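Local coordinates for protein geranyltranstransferase (Staphylococcus aureus, PDB 1RTR) that probably catalyses the head-to-tail condensation of isopentenyl diphosphate with allylic diphosphates to make farnesyl diphosphate, a precursor of bacterial isoprenoids, at residues A[45-59]-A[181-195]. Residues are numbered along the deposited sequence; the frame is centred on the assembly and turned at random.
Sequences IRPVLLLLTLDSLNT and LLTFAVMSAADIANV
L50 fits as a knob into the hole formed by F184, A185, S188 and A189, where helices 45-56 and 179-193 run in roughly the same direction, the axes of their segments approaching to 7.8 Å and crossing at -28°. L50 CB rests 3.9 Å from A185 CB and 3.6 Å from A185 O. With CG swung anti to the backbone N (chi1 161°), the branch reaches over the small residues of helix 179-193: CG lies near A185 O and S188 OG, CD1 turns to A189 CB at 3.8 Å, and CD2 approaches S188 OG and, more loosely, CE1 of F184. At A185 and A189 a lone methyl lets the backbones close in; L50 CA and A185 CA are 4.4 Å apart. Beside this knob, the side chains of L49 and L182 cross at about a right angle, meeting CD2 to CD2 at 3.6 Å. T53 can face the apolar interface because its OG1 bonds back to L49 O (2.8 Å), arriving above the carbonyl plane on the face opposite T53 N, while CG2 packs against A189 CB. L54, long and branched, sends CD2 across to I192 CG2 while its CG lies on A189 CB. Both helices end in Schellman motifs, with N58 and N194 at positive phi; here L57 CG meets V195 CG1. In this all-helical polyprenyl synthetase fold, helix 65-83 touches R46, F184 and A185, helix 131-145 F184, helix 197-227 I45 and V186, and helix 279-289 L52 and T53.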
loop_
_atom_site.group_PDB
_atom_site.type_symbol
_atom_site.label_atom_id
_atom_site.label_comp_id
_atom_site.label_asym_id
_atom_site.label_seq_id
_atom_site.Cartn_x
_atom_site.Cartn_y
_atom_site.Cartn_z
ATOM N N ILE A 45 -17.932 3.905 -9.621
ATOM C CA ILE A 45 -17.573 4.265 -11.001
ATOM C C ILE A 45 -16.204 3.774 -11.409
ATOM O O ILE A 45 -16.012 3.404 -12.564
ATOM C CB ILE A 45 -17.692 5.784 -11.282
ATOM C CG1 ILE A 45 -17.111 6.597 -10.135
ATOM C CG2 ILE A 45 -19.140 6.186 -11.566
ATOM C CD1 ILE A 45 -15.758 7.190 -10.474
ATOM N N ARG A 46 -15.260 3.758 -10.462
ATOM C CA ARG A 46 -13.883 3.354 -10.770
ATOM C C ARG A 46 -13.808 1.905 -11.241
ATOM O O ARG A 46 -13.336 1.667 -12.358
ATOM C CB ARG A 46 -12.921 3.617 -9.610
ATOM C CG ARG A 46 -12.607 5.071 -9.398
ATOM C CD ARG A 46 -12.130 5.367 -8.007
ATOM N NE ARG A 46 -12.036 6.794 -7.744
ATOM C CZ ARG A 46 -13.048 7.567 -7.360
ATOM N NH1 ARG A 46 -12.840 8.859 -7.145
ATOM N NH2 ARG A 46 -14.258 7.065 -7.184
ATOM N N PRO A 47 -14.277 0.946 -10.423
ATOM C CA PRO A 47 -14.368 -0.452 -10.860
ATOM C C PRO A 47 -15.185 -0.593 -12.123
ATOM O O PRO A 47 -14.759 -1.295 -13.040
ATOM C CB PRO A 47 -15.077 -1.168 -9.687
ATOM C CG PRO A 47 -15.577 -0.114 -8.786
ATOM C CD PRO A 47 -14.713 1.094 -9.025
ATOM N N VAL A 48 -16.329 0.081 -12.178
ATOM C CA VAL A 48 -17.225 -0.051 -13.322
ATOM C C VAL A 48 -16.563 0.449 -14.598
ATOM O O VAL A 48 -16.629 -0.220 -15.642
ATOM C CB VAL A 48 -18.574 0.628 -13.058
ATOM C CG1 VAL A 48 -19.248 1.007 -14.360
ATOM C CG2 VAL A 48 -19.483 -0.320 -12.253
ATOM N N LEU A 49 -15.905 1.605 -14.504
ATOM C CA LEU A 49 -15.099 2.141 -15.597
ATOM C C LEU A 49 -14.138 1.100 -16.129
ATOM O O LEU A 49 -14.082 0.887 -17.338
ATOM C CB LEU A 49 -14.329 3.387 -15.155
ATOM C CG LEU A 49 -13.577 4.176 -16.232
ATOM C CD1 LEU A 49 -14.480 4.490 -17.430
ATOM C CD2 LEU A 49 -13.023 5.458 -15.643
ATOM N N LEU A 50 -13.397 0.444 -15.235
ATOM C CA LEU A 50 -12.391 -0.542 -15.645
ATOM C C LEU A 50 -13.048 -1.719 -16.376
ATOM O O LEU A 50 -12.627 -2.107 -17.476
ATOM C CB LEU A 50 -11.551 -0.980 -14.434
ATOM C CG LEU A 50 -10.671 -2.234 -14.244
ATOM C CD1 LEU A 50 -10.162 -2.919 -15.491
ATOM C CD2 LEU A 50 -9.504 -1.898 -13.335
ATOM N N LEU A 51 -14.096 -2.261 -15.761
ATOM C CA LEU A 51 -14.912 -3.315 -16.361
ATOM C C LEU A 51 -15.446 -2.930 -17.747
ATOM O O LEU A 51 -15.227 -3.661 -18.726
ATOM C CB LEU A 51 -16.056 -3.685 -15.405
ATOM C CG LEU A 51 -15.849 -4.785 -14.337
ATOM C CD1 LEU A 51 -14.394 -5.307 -14.182
ATOM C CD2 LEU A 51 -16.427 -4.351 -12.997
ATOM N N LEU A 52 -16.113 -1.776 -17.848
ATOM C CA LEU A 52 -16.667 -1.326 -19.140
ATOM C C LEU A 52 -15.600 -1.064 -20.206
ATOM O O LEU A 52 -15.814 -1.378 -21.387
ATOM C CB LEU A 52 -17.601 -0.119 -18.967
ATOM C CG LEU A 52 -18.921 -0.430 -18.225
ATOM C CD1 LEU A 52 -19.632 0.809 -17.757
ATOM C CD2 LEU A 52 -19.856 -1.282 -19.066
ATOM N N THR A 53 -14.447 -0.523 -19.808
ATOM C CA THR A 53 -13.335 -0.334 -20.745
ATOM C C THR A 53 -12.867 -1.649 -21.393
ATOM O O THR A 53 -12.596 -1.693 -22.602
ATOM C CB THR A 53 -12.137 0.394 -20.056
ATOM O OG1 THR A 53 -12.563 1.661 -19.546
ATOM C CG2 THR A 53 -11.057 0.748 -21.062
ATOM N N LEU A 54 -12.748 -2.706 -20.594
ATOM C CA LEU A 54 -12.409 -4.032 -21.132
ATOM C C LEU A 54 -13.453 -4.526 -22.146
ATOM O O LEU A 54 -13.105 -5.098 -23.187
ATOM C CB LEU A 54 -12.298 -5.063 -20.011
ATOM C CG LEU A 54 -11.028 -5.108 -19.176
ATOM C CD1 LEU A 54 -11.229 -6.070 -18.013
ATOM C CD2 LEU A 54 -9.796 -5.489 -20.034
ATOM N N ASP A 55 -14.730 -4.306 -21.830
ATOM C CA ASP A 55 -15.809 -4.713 -22.720
ATOM C C ASP A 55 -15.770 -3.975 -24.065
ATOM O O ASP A 55 -15.960 -4.596 -25.109
ATOM C CB ASP A 55 -17.174 -4.547 -22.046
ATOM C CG ASP A 55 -18.278 -5.234 -22.823
ATOM O OD1 ASP A 55 -19.148 -4.535 -23.393
ATOM O OD2 ASP A 55 -18.336 -6.478 -22.946
ATOM N N SER A 56 -15.503 -2.664 -24.029
ATOM C CA SER A 56 -15.314 -1.866 -25.240
ATOM C C SER A 56 -14.167 -2.384 -26.062
ATOM O O SER A 56 -14.138 -2.210 -27.284
ATOM C CB SER A 56 -15.003 -0.409 -24.903
ATOM O OG SER A 56 -15.879 0.096 -23.923
ATOM N N LEU A 57 -13.192 -2.979 -25.392
ATOM C CA LEU A 57 -12.002 -3.459 -26.075
ATOM C C LEU A 57 -12.102 -4.944 -26.465
ATOM O O LEU A 57 -11.081 -5.594 -26.722
ATOM C CB LEU A 57 -10.770 -3.182 -25.215
ATOM C CG LEU A 57 -9.913 -1.907 -25.361
ATOM C CD1 LEU A 57 -10.572 -0.740 -26.128
ATOM C CD2 LEU A 57 -9.436 -1.470 -23.969
ATOM N N ASN A 58 -13.330 -5.473 -26.514
ATOM C CA ASN A 58 -13.587 -6.834 -27.000
ATOM C C ASN A 58 -12.998 -7.935 -26.106
ATOM O O ASN A 58 -12.680 -9.031 -26.572
ATOM C CB ASN A 58 -13.081 -7.006 -28.446
ATOM C CG ASN A 58 -13.736 -6.040 -29.422
ATOM O OD1 ASN A 58 -14.866 -5.586 -29.218
ATOM N ND2 ASN A 58 -13.018 -5.717 -30.493
ATOM N N THR A 59 -12.859 -7.638 -24.822
ATOM C CA THR A 59 -12.160 -8.528 -23.919
ATOM C C THR A 59 -13.112 -8.955 -22.828
ATOM O O THR A 59 -13.988 -8.184 -22.424
ATOM C CB THR A 59 -10.932 -7.805 -23.357
ATOM O OG1 THR A 59 -10.017 -7.554 -24.431
ATOM C CG2 THR A 59 -10.124 -8.703 -22.433
ATOM N N LEU A 181 -6.496 7.504 -10.408
ATOM C CA LEU A 181 -7.286 6.271 -10.313
ATOM C C LEU A 181 -8.143 6.042 -11.557
ATOM O O LEU A 181 -8.199 4.908 -12.090
ATOM C CB LEU A 181 -8.166 6.271 -9.067
ATOM C CG LEU A 181 -7.459 6.204 -7.700
ATOM C CD1 LEU A 181 -8.453 5.803 -6.626
ATOM C CD2 LEU A 181 -6.274 5.241 -7.718
ATOM N N LEU A 182 -8.792 7.114 -12.034
ATOM C CA LEU A 182 -9.601 7.014 -13.246
ATOM C C LEU A 182 -8.755 6.545 -14.424
ATOM O O LEU A 182 -9.141 5.629 -15.154
ATOM C CB LEU A 182 -10.350 8.323 -13.557
ATOM C CG LEU A 182 -11.525 8.568 -12.606
ATOM C CD1 LEU A 182 -12.142 9.917 -12.836
ATOM C CD2 LEU A 182 -12.586 7.489 -12.719
ATOM N N THR A 183 -7.589 7.151 -14.586
ATOM C CA THR A 183 -6.673 6.759 -15.641
ATOM C C THR A 183 -6.151 5.344 -15.426
ATOM O O THR A 183 -5.892 4.623 -16.399
ATOM C CB THR A 183 -5.503 7.784 -15.729
ATOM O OG1 THR A 183 -6.038 9.057 -16.099
ATOM C CG2 THR A 183 -4.554 7.458 -16.875
ATOM N N PHE A 184 -5.958 4.951 -14.166
ATOM C CA PHE A 184 -5.610 3.566 -13.885
ATOM C C PHE A 184 -6.702 2.626 -14.405
ATOM O O PHE A 184 -6.400 1.638 -15.068
ATOM C CB PHE A 184 -5.386 3.309 -12.382
ATOM C CG PHE A 184 -5.253 1.849 -12.055
ATOM C CD1 PHE A 184 -6.347 1.128 -11.597
ATOM C CD2 PHE A 184 -4.053 1.188 -12.290
ATOM C CE1 PHE A 184 -6.242 -0.232 -11.353
ATOM C CE2 PHE A 184 -3.934 -0.162 -12.054
ATOM C CZ PHE A 184 -5.035 -0.879 -11.575
ATOM N N ALA A 185 -7.961 2.942 -14.104
ATOM C CA ALA A 185 -9.093 2.115 -14.532
ATOM C C ALA A 185 -9.057 1.828 -16.020
ATOM O O ALA A 185 -9.086 0.656 -16.418
ATOM C CB ALA A 185 -10.440 2.736 -14.128
ATOM N N VAL A 186 -8.951 2.860 -16.859
ATOM C CA VAL A 186 -9.009 2.580 -18.296
ATOM C C VAL A 186 -7.722 1.988 -18.850
ATOM O O VAL A 186 -7.797 1.134 -19.746
ATOM C CB VAL A 186 -9.637 3.737 -19.190
ATOM C CG1 VAL A 186 -10.260 4.839 -18.352
ATOM C CG2 VAL A 186 -8.659 4.269 -20.276
ATOM N N MET A 187 -6.563 2.394 -18.306
ATOM C CA MET A 187 -5.264 1.948 -18.827
ATOM C C MET A 187 -4.876 0.553 -18.342
ATOM O O MET A 187 -4.237 -0.213 -19.082
ATOM C CB MET A 187 -4.137 2.952 -18.512
ATOM C CG MET A 187 -4.283 4.339 -19.155
ATOM S SD MET A 187 -4.667 4.340 -20.952
ATOM C CE MET A 187 -3.035 3.863 -21.580
ATOM N N SER A 188 -5.241 0.215 -17.110
ATOM C CA SER A 188 -5.101 -1.170 -16.654
ATOM C C SER A 188 -5.901 -2.085 -17.596
ATOM O O SER A 188 -5.411 -3.145 -18.015
ATOM C CB SER A 188 -5.543 -1.338 -15.196
ATOM O OG SER A 188 -6.960 -1.287 -15.084
ATOM N N ALA A 189 -7.100 -1.644 -17.971
ATOM C CA ALA A 189 -7.913 -2.400 -18.926
ATOM C C ALA A 189 -7.213 -2.494 -20.277
ATOM O O ALA A 189 -7.104 -3.572 -20.873
ATOM C CB ALA A 189 -9.318 -1.802 -19.064
ATOM N N ALA A 190 -6.700 -1.372 -20.753
ATOM C CA ALA A 190 -6.016 -1.370 -22.037
ATOM C C ALA A 190 -4.869 -2.362 -22.018
ATOM O O ALA A 190 -4.568 -3.003 -23.043
ATOM C CB ALA A 190 -5.519 0.012 -22.355
ATOM N N ASP A 191 -4.237 -2.481 -20.848
ATOM C CA ASP A 191 -3.112 -3.404 -20.639
ATOM C C ASP A 191 -3.537 -4.879 -20.589
ATOM O O ASP A 191 -2.863 -5.753 -21.152
ATOM C CB ASP A 191 -2.327 -3.016 -19.379
ATOM C CG ASP A 191 -1.275 -1.950 -19.652
ATOM O OD1 ASP A 191 -0.997 -1.679 -20.842
ATOM O OD2 ASP A 191 -0.675 -1.320 -18.749
ATOM N N ILE A 192 -4.653 -5.158 -19.914
ATOM C CA ILE A 192 -5.193 -6.508 -19.905
ATOM C C ILE A 192 -5.628 -6.899 -21.322
ATOM O O ILE A 192 -5.373 -8.029 -21.761
ATOM C CB ILE A 192 -6.342 -6.620 -18.910
ATOM C CG1 ILE A 192 -5.808 -6.510 -17.481
ATOM C CG2 ILE A 192 -7.120 -7.927 -19.133
ATOM C CD1 ILE A 192 -6.789 -5.903 -16.504
ATOM N N ALA A 193 -6.246 -5.959 -22.044
ATOM C CA ALA A 193 -6.700 -6.205 -23.417
ATOM C C ALA A 193 -5.547 -6.318 -24.407
ATOM O O ALA A 193 -5.707 -6.855 -25.502
ATOM C CB ALA A 193 -7.668 -5.131 -23.859
ATOM N N ASN A 194 -4.379 -5.804 -24.035
ATOM C CA ASN A 194 -3.223 -5.839 -24.929
ATOM C C ASN A 194 -3.463 -5.085 -26.242
ATOM O O ASN A 194 -3.026 -5.514 -27.307
ATOM C CB ASN A 194 -2.805 -7.290 -25.198
ATOM C CG ASN A 194 -1.486 -7.392 -25.920
ATOM O OD1 ASN A 194 -1.315 -8.244 -26.795
ATOM N ND2 ASN A 194 -0.547 -6.512 -25.578
ATOM N N VAL A 195 -4.156 -3.957 -26.154
ATOM C CA VAL A 195 -4.402 -3.119 -27.327
ATOM C C VAL A 195 -3.149 -2.357 -27.782
ATOM O O VAL A 195 -2.150 -2.258 -27.051
ATOM C CB VAL A 195 -5.593 -2.163 -27.125
ATOM C CG1 VAL A 195 -6.892 -2.956 -27.072
ATOM C CG2 VAL A 195 -5.430 -1.300 -25.873
#